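Local coordinates for protein ECXA (Escherichia coli, PDB 4L63) that binds a zinc ion and probably acts as a metallopeptidase, at residues Phe123-Leu134 with Met144-Leu154. Residues are numbered along the deposited sequence; the frame is centred on the assembly and turned at random.
Sequences FNRIVMNNFEKL and MSPEEYIKLKL
M144 meets F131 first: its carbonyl O lies near the plane of the F131 ring, off CZ. S145 N-caps the helix that follows, its OG accepting weakly from E147 N and E148 N. In the first turn P146 receives the bent side chain of M128, with SD 3.8 Å from P146 CB.

Y149 carries the most contact. CG stands anti to the backbone N (chi1 172°), and the ring reaches into the bend between helices 120-126 and 131-137. F131 turns an edge toward one face of this ring, a T-shaped pair with centroids 5.5 Å apart and planes at 72°. V127 O sits at the ring edge, 3.1 Å from Y149 CE2. L134 CD1 is also at the edge, 3.6 Å from Y149 CE1.

Next in sequence, I150 CG1 packs against V127 CG1 at 3.7 Å. K153 brings the start of its chain, CB lying 3.9 Å from V127 CG2. L154 closes the row with a CH-pi contact: CD1 lies over one face of F123, 3.8 Å from the ring centroid. I44 of strand 41-44 touches F123, I150 and L154.

The same helix, 146-165, carries zinc ligands H160 and H164 of the HExxH motif. No hydrogen bond joins the two segments, and buried Y149 OH has no partner in the model. Apolar and aromatic packing therefore holds the N-terminal half of this helix against the 123-134 bend.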
ATOM      1  N   PHE A 123     -34.027  -2.951  22.954  1.00 81.31           N
ATOM      2  CA  PHE A 123     -33.185  -2.113  23.805  1.00 82.12           C
ATOM      3  C   PHE A 123     -33.545  -2.286  25.280  1.00 91.79           C
ATOM      4  O   PHE A 123     -32.676  -2.544  26.108  1.00 90.19           O
ATOM      5  CB  PHE A 123     -33.297  -0.641  23.399  1.00 79.53           C
ATOM      6  CG  PHE A 123     -32.275  -0.219  22.378  1.00 77.77           C
ATOM      7  CD1 PHE A 123     -32.544  -0.319  21.027  1.00 75.85           C
ATOM      8  CD2 PHE A 123     -31.038   0.266  22.774  1.00 76.09           C
ATOM      9  CE1 PHE A 123     -31.608   0.062  20.083  1.00 77.06           C
ATOM     10  CE2 PHE A 123     -30.096   0.646  21.837  1.00 77.16           C
ATOM     11  CZ  PHE A 123     -30.381   0.543  20.489  1.00 76.46           C
ATOM     12  N   ASN A 124     -34.831  -2.168  25.594  1.00101.84           N
ATOM     13  CA  ASN A 124     -35.316  -2.332  26.965  1.00114.29           C
ATOM     14  C   ASN A 124     -34.883  -3.651  27.607  1.00119.10           C
ATOM     15  O   ASN A 124     -34.768  -3.751  28.829  1.00121.90           O
ATOM     16  CB  ASN A 124     -36.843  -2.226  26.996  1.00118.79           C
ATOM     17  CG  ASN A 124     -37.340  -0.865  26.558  1.00121.56           C
ATOM     18  OD1 ASN A 124     -36.856   0.161  27.029  1.00125.76           O
ATOM     19  ND2 ASN A 124     -38.307  -0.847  25.649  1.00120.81           N
ATOM     20  N   ARG A 125     -34.631  -4.650  26.769  1.00120.08           N
ATOM     21  CA  ARG A 125     -34.302  -5.998  27.218  1.00121.06           C
ATOM     22  C   ARG A 125     -32.801  -6.288  27.232  1.00115.84           C
ATOM     23  O   ARG A 125     -32.271  -6.784  28.230  1.00117.28           O
ATOM     24  CB  ARG A 125     -35.018  -7.019  26.328  1.00124.29           C
ATOM     25  CG  ARG A 125     -34.696  -8.483  26.601  1.00127.00           C
ATOM     26  CD  ARG A 125     -35.123  -8.936  27.986  1.00132.91           C
ATOM     27  NE  ARG A 125     -34.856 -10.359  28.189  1.00133.87           N
ATOM     28  CZ  ARG A 125     -33.698 -10.859  28.609  1.00133.90           C
ATOM     29  NH1 ARG A 125     -32.675 -10.055  28.875  1.00134.13           N
ATOM     30  NH2 ARG A 125     -33.561 -12.170  28.759  1.00134.43           N
ATOM     31  N   ILE A 126     -32.113  -5.981  26.133  1.00107.49           N
ATOM     32  CA  ILE A 126     -30.733  -6.437  25.969  1.00 99.41           C
ATOM     33  C   ILE A 126     -29.671  -5.336  25.839  1.00 93.10           C
ATOM     34  O   ILE A 126     -28.532  -5.635  25.487  1.00 94.99           O
ATOM     35  CB  ILE A 126     -30.595  -7.359  24.721  1.00 79.15           C
ATOM     36  CG1 ILE A 126     -30.731  -6.557  23.424  1.00 79.80           C
ATOM     37  CG2 ILE A 126     -31.611  -8.490  24.761  1.00 77.56           C
ATOM     38  CD1 ILE A 126     -30.421  -7.357  22.172  1.00 78.17           C
ATOM     39  N   VAL A 127     -30.011  -4.080  26.129  1.00 93.07           N
ATOM     40  CA  VAL A 127     -29.037  -3.001  25.929  1.00 94.82           C
ATOM     41  C   VAL A 127     -27.904  -3.038  26.960  1.00 95.41           C
ATOM     42  O   VAL A 127     -26.785  -2.612  26.669  1.00 94.41           O
ATOM     43  CB  VAL A 127     -29.696  -1.597  25.965  1.00 79.67           C
ATOM     44  CG1 VAL A 127     -30.054  -1.201  27.375  1.00 79.38           C
ATOM     45  CG2 VAL A 127     -28.765  -0.555  25.357  1.00 75.52           C
ATOM     46  N   MET A 128     -28.180  -3.560  28.153  1.00 94.28           N
ATOM     47  CA  MET A 128     -27.172  -3.589  29.210  1.00 93.77           C
ATOM     48  C   MET A 128     -26.649  -4.996  29.474  1.00 93.43           C
ATOM     49  O   MET A 128     -26.054  -5.256  30.520  1.00 97.12           O
ATOM     50  CB  MET A 128     -27.731  -2.989  30.503  1.00 94.67           C
ATOM     51  CG  MET A 128     -28.061  -1.507  30.409  1.00 92.66           C
ATOM     52  SD  MET A 128     -27.678  -0.620  31.931  1.00137.99           S
ATOM     53  CE  MET A 128     -28.470  -1.664  33.155  1.00115.88           C
ATOM     54  N   ASN A 129     -26.858  -5.897  28.519  1.00 91.56           N
ATOM     55  CA  ASN A 129     -26.384  -7.271  28.645  1.00 90.82           C
ATOM     56  C   ASN A 129     -24.866  -7.369  28.708  1.00 96.56           C
ATOM     57  O   ASN A 129     -24.320  -8.387  29.131  1.00 95.33           O
ATOM     58  CB  ASN A 129     -26.907  -8.119  27.487  1.00 85.38           C
ATOM     59  CG  ASN A 129     -28.264  -8.717  27.778  1.00 89.15           C
ATOM     60  OD1 ASN A 129     -29.022  -8.201  28.600  1.00 92.79           O
ATOM     61  ND2 ASN A 129     -28.581  -9.815  27.103  1.00 89.14           N
ATOM     62  N   ASN A 130     -24.178  -6.314  28.293  1.00101.39           N
ATOM     63  CA  ASN A 130     -22.728  -6.320  28.338  1.00103.09           C
ATOM     64  C   ASN A 130     -22.210  -5.127  29.131  1.00107.90           C
ATOM     65  O   ASN A 130     -21.061  -4.721  28.974  1.00106.48           O
ATOM     66  CB  ASN A 130     -22.170  -6.342  26.917  1.00100.39           C
ATOM     67  CG  ASN A 130     -22.251  -7.713  26.290  1.00100.71           C
ATOM     68  OD1 ASN A 130     -23.001  -7.930  25.339  1.00100.90           O
ATOM     69  ND2 ASN A 130     -21.470  -8.647  26.814  1.00101.74           N
ATOM     70  N   PHE A 131     -23.002  -4.605  30.044  1.00132.90           N
ATOM     71  CA  PHE A 131     -22.574  -3.428  30.781  1.00132.88           C
ATOM     72  C   PHE A 131     -21.330  -3.593  31.632  1.00132.56           C
ATOM     73  O   PHE A 131     -20.509  -2.703  31.674  1.00133.27           O
ATOM     74  CB  PHE A 131     -23.706  -2.932  31.654  1.00139.58           C
ATOM     75  CG  PHE A 131     -23.379  -1.682  32.417  1.00142.81           C
ATOM     76  CD1 PHE A 131     -23.238  -0.478  31.756  1.00142.44           C
ATOM     77  CD2 PHE A 131     -23.227  -1.716  33.799  1.00144.83           C
ATOM     78  CE1 PHE A 131     -22.943   0.675  32.453  1.00144.12           C
ATOM     79  CE2 PHE A 131     -22.942  -0.566  34.500  1.00146.54           C
ATOM     80  CZ  PHE A 131     -22.804   0.634  33.825  1.00146.53           C
ATOM     81  N   GLU A 132     -21.159  -4.700  32.326  1.00130.51           N
ATOM     82  CA  GLU A 132     -20.044  -4.701  33.240  1.00128.97           C
ATOM     83  C   GLU A 132     -18.939  -5.659  32.815  1.00127.37           C
ATOM     84  O   GLU A 132     -17.888  -5.686  33.441  1.00128.90           O
ATOM     85  CB  GLU A 132     -20.616  -5.013  34.624  1.00131.37           C
ATOM     86  CG  GLU A 132     -19.744  -4.792  35.827  1.00133.53           C
ATOM     87  CD  GLU A 132     -19.928  -5.883  36.836  1.00136.07           C
ATOM     88  OE1 GLU A 132     -21.069  -6.417  36.885  1.00136.95           O
ATOM     89  OE2 GLU A 132     -18.953  -6.213  37.559  1.00138.25           O
ATOM     90  N   LYS A 133     -19.179  -6.455  31.771  1.00123.70           N
ATOM     91  CA  LYS A 133     -18.071  -7.172  31.146  1.00121.10           C
ATOM     92  C   LYS A 133     -17.300  -6.135  30.302  1.00115.33           C
ATOM     93  O   LYS A 133     -16.082  -6.256  30.068  1.00122.37           O
ATOM     94  CB  LYS A 133     -18.564  -8.355  30.307  1.00124.92           C
ATOM     95  CG  LYS A 133     -18.820  -9.564  31.195  1.00131.85           C
ATOM     96  CD  LYS A 133     -17.743  -9.573  32.288  1.00137.66           C
ATOM     97  CE  LYS A 133     -17.052 -10.910  32.426  1.00139.86           C
ATOM     98  NZ  LYS A 133     -15.860 -10.840  33.326  1.00140.98           N
ATOM     99  N   LEU A 134     -18.013  -5.088  29.879  1.00106.63           N
ATOM    100  CA  LEU A 134     -17.363  -3.893  29.325  1.00100.58           C
ATOM    101  C   LEU A 134     -16.762  -2.992  30.428  1.00 99.74           C
ATOM    102  O   LEU A 134     -15.677  -2.435  30.243  1.00 97.85           O
ATOM    103  CB  LEU A 134     -18.331  -3.071  28.461  1.00 92.56           C
ATOM    104  CG  LEU A 134     -18.629  -3.571  27.039  1.00 90.14           C
ATOM    105  CD1 LEU A 134     -19.371  -2.503  26.242  1.00 90.27           C
ATOM    106  CD2 LEU A 134     -17.381  -4.063  26.301  1.00 88.29           C
ATOM    107  N   MET A 144     -19.141   6.154  33.672  1.00107.25           N
ATOM    108  CA  MET A 144     -20.391   6.333  32.937  1.00100.27           C
ATOM    109  C   MET A 144     -21.577   5.655  33.621  1.00107.48           C
ATOM    110  O   MET A 144     -21.446   4.581  34.214  1.00101.45           O
ATOM    111  CB  MET A 144     -20.242   5.822  31.493  1.00 97.09           C
ATOM    112  CG  MET A 144     -20.452   4.328  31.303  1.00 95.37           C
ATOM    113  SD  MET A 144     -20.182   3.794  29.595  1.00118.16           S
ATOM    114  CE  MET A 144     -20.900   5.149  28.672  1.00 93.01           C
ATOM    115  N   SER A 145     -22.733   6.307  33.542  1.00111.58           N
ATOM    116  CA  SER A 145     -23.957   5.812  34.157  1.00118.55           C
ATOM    117  C   SER A 145     -24.679   4.849  33.219  1.00120.60           C
ATOM    118  O   SER A 145     -24.376   4.806  32.022  1.00117.78           O
ATOM    119  CB  SER A 145     -24.877   6.982  34.526  1.00122.39           C
ATOM    120  OG  SER A 145     -25.408   7.599  33.367  1.00120.18           O
ATOM    121  N   PRO A 146     -25.630   4.063  33.759  1.00124.19           N
ATOM    122  CA  PRO A 146     -26.482   3.233  32.901  1.00123.15           C
ATOM    123  C   PRO A 146     -27.220   4.061  31.854  1.00124.17           C
ATOM    124  O   PRO A 146     -27.560   3.543  30.790  1.00121.41           O
ATOM    125  CB  PRO A 146     -27.465   2.601  33.891  1.00126.40           C
ATOM    126  CG  PRO A 146     -26.707   2.539  35.166  1.00127.72           C
ATOM    127  CD  PRO A 146     -25.848   3.773  35.189  1.00127.23           C
ATOM    128  N   GLU A 147     -27.451   5.336  32.152  1.00126.59           N
ATOM    129  CA  GLU A 147     -28.139   6.222  31.225  1.00124.99           C
ATOM    130  C   GLU A 147     -27.314   6.487  29.967  1.00114.68           C
ATOM    131  O   GLU A 147     -27.839   6.394  28.860  1.00109.94           O
ATOM    132  CB  GLU A 147     -28.496   7.545  31.907  1.00134.20           C
ATOM    133  CG  GLU A 147     -28.744   8.690  30.936  1.00135.62           C
ATOM    134  CD  GLU A 147     -29.822   9.641  31.414  1.00143.06           C
ATOM    135  OE1 GLU A 147     -30.254   9.517  32.579  1.00146.98           O
ATOM    136  OE2 GLU A 147     -30.238  10.512  30.622  1.00144.85           O
ATOM    137  N   GLU A 148     -26.030   6.802  30.127  1.00111.30           N
ATOM    138  CA  GLU A 148     -25.218   7.181  28.971  1.00108.44           C
ATOM    139  C   GLU A 148     -24.600   6.004  28.226  1.00100.97           C
ATOM    140  O   GLU A 148     -24.169   6.162  27.087  1.00 99.74           O
ATOM    141  CB  GLU A 148     -24.117   8.165  29.375  1.00111.59           C
ATOM    142  CG  GLU A 148     -23.612   8.026  30.788  1.00118.27           C
ATOM    143  CD  GLU A 148     -22.919   9.288  31.266  1.00122.39           C
ATOM    144  OE1 GLU A 148     -23.540  10.369  31.187  1.00125.14           O
ATOM    145  OE2 GLU A 148     -21.757   9.199  31.711  1.00122.49           O
ATOM    146  N   TYR A 149     -24.557   4.829  28.846  1.00 99.07           N
ATOM    147  CA  TYR A 149     -24.147   3.634  28.117  1.00 96.53           C
ATOM    148  C   TYR A 149     -25.255   3.228  27.144  1.00 99.42           C
ATOM    149  O   TYR A 149     -24.997   2.564  26.138  1.00 93.95           O
ATOM    150  CB  TYR A 149     -23.807   2.480  29.067  1.00 94.51           C
ATOM    151  CG  TYR A 149     -23.568   1.161  28.357  1.00 90.14           C
ATOM    152  CD1 TYR A 149     -22.347   0.888  27.744  1.00 86.16           C
ATOM    153  CD2 TYR A 149     -24.562   0.188  28.300  1.00 89.88           C
ATOM    154  CE1 TYR A 149     -22.126  -0.314  27.091  1.00 82.95           C
ATOM    155  CE2 TYR A 149     -24.348  -1.016  27.651  1.00 88.35           C
ATOM    156  CZ  TYR A 149     -23.130  -1.261  27.048  1.00 87.46           C
ATOM    157  OH  TYR A 149     -22.919  -2.458  26.403  1.00 87.74           O
ATOM    158  N   ILE A 150     -26.485   3.642  27.441  1.00101.01           N
ATOM    159  CA  ILE A 150     -27.622   3.368  26.567  1.00100.03           C
ATOM    160  C   ILE A 150     -27.667   4.375  25.405  1.00100.35           C
ATOM    161  O   ILE A 150     -28.042   4.018  24.284  1.00 99.94           O
ATOM    162  CB  ILE A 150     -28.955   3.384  27.358  1.00 93.25           C
ATOM    163  CG1 ILE A 150     -28.998   2.211  28.342  1.00 91.90           C
ATOM    164  CG2 ILE A 150     -30.149   3.285  26.424  1.00 90.38           C
ATOM    165  CD1 ILE A 150     -30.154   2.269  29.318  1.00 98.58           C
ATOM    166  N   LYS A 151     -27.269   5.621  25.664  1.00100.31           N
ATOM    167  CA  LYS A 151     -27.144   6.616  24.592  1.00 92.31           C
ATOM    168  C   LYS A 151     -25.982   6.272  23.662  1.00 83.90           C
ATOM    169  O   LYS A 151     -26.077   6.445  22.446  1.00 80.25           O
ATOM    170  CB  LYS A 151     -26.956   8.031  25.157  1.00 91.21           C
ATOM    171  CG  LYS A 151     -27.698   8.309  26.455  1.00 98.37           C
ATOM    172  CD  LYS A 151     -27.084   9.479  27.216  1.00 98.57           C
ATOM    173  CE  LYS A 151     -27.991  10.690  27.257  1.00105.10           C
ATOM    174  NZ  LYS A 151     -27.656  11.550  28.428  1.00105.72           N
ATOM    175  N   LEU A 152     -24.885   5.796  24.245  1.00 81.16           N
ATOM    176  CA  LEU A 152     -23.725   5.360  23.474  1.00 78.92           C
ATOM    177  C   LEU A 152     -24.131   4.265  22.497  1.00 79.04           C
ATOM    178  O   LEU A 152     -23.845   4.347  21.301  1.00 75.30           O
ATOM    179  CB  LEU A 152     -22.615   4.861  24.405  1.00 77.99           C
ATOM    180  CG  LEU A 152     -21.390   4.220  23.742  1.00 73.16           C
ATOM    181  CD1 LEU A 152     -20.732   5.193  22.782  1.00 69.69           C
ATOM    182  CD2 LEU A 152     -20.392   3.729  24.784  1.00 72.51           C
ATOM    183  N   LYS A 153     -24.817   3.254  23.024  1.00 78.87           N
ATOM    184  CA  LYS A 153     -25.293   2.127  22.231  1.00 78.33           C
ATOM    185  C   LYS A 153     -26.264   2.583  21.143  1.00 74.91           C
ATOM    186  O   LYS A 153     -26.284   2.026  20.045  1.00 66.41           O
ATOM    187  CB  LYS A 153     -25.960   1.089  23.136  1.00 80.90           C
ATOM    188  CG  LYS A 153     -25.514  -0.343  22.887  1.00 84.00           C
ATOM    189  CD  LYS A 153     -24.132  -0.598  23.472  1.00 84.33           C
ATOM    190  CE  LYS A 153     -23.707  -2.048  23.284  1.00 85.47           C
ATOM    191  NZ  LYS A 153     -24.060  -2.575  21.937  1.00 83.12           N
ATOM    192  N   LEU A 154     -27.062   3.603  21.447  1.00 75.77           N
ATOM    193  CA  LEU A 154     -28.040   4.097  20.487  1.00 73.14           C
ATOM    194  C   LEU A 154     -27.378   4.815  19.313  1.00 70.58           C
ATOM    195  O   LEU A 154     -27.740   4.578  18.161  1.00 72.80           O
ATOM    196  CB  LEU A 154     -29.049   5.027  21.164  1.00 78.03           C
ATOM    197  CG  LEU A 154     -30.395   5.064  20.443  1.00 82.05           C
ATOM    198  CD1 LEU A 154     -31.263   3.892  20.873  1.00 85.25           C
ATOM    199  CD2 LEU A 154     -31.118   6.389  20.678  1.00 92.70           C
TER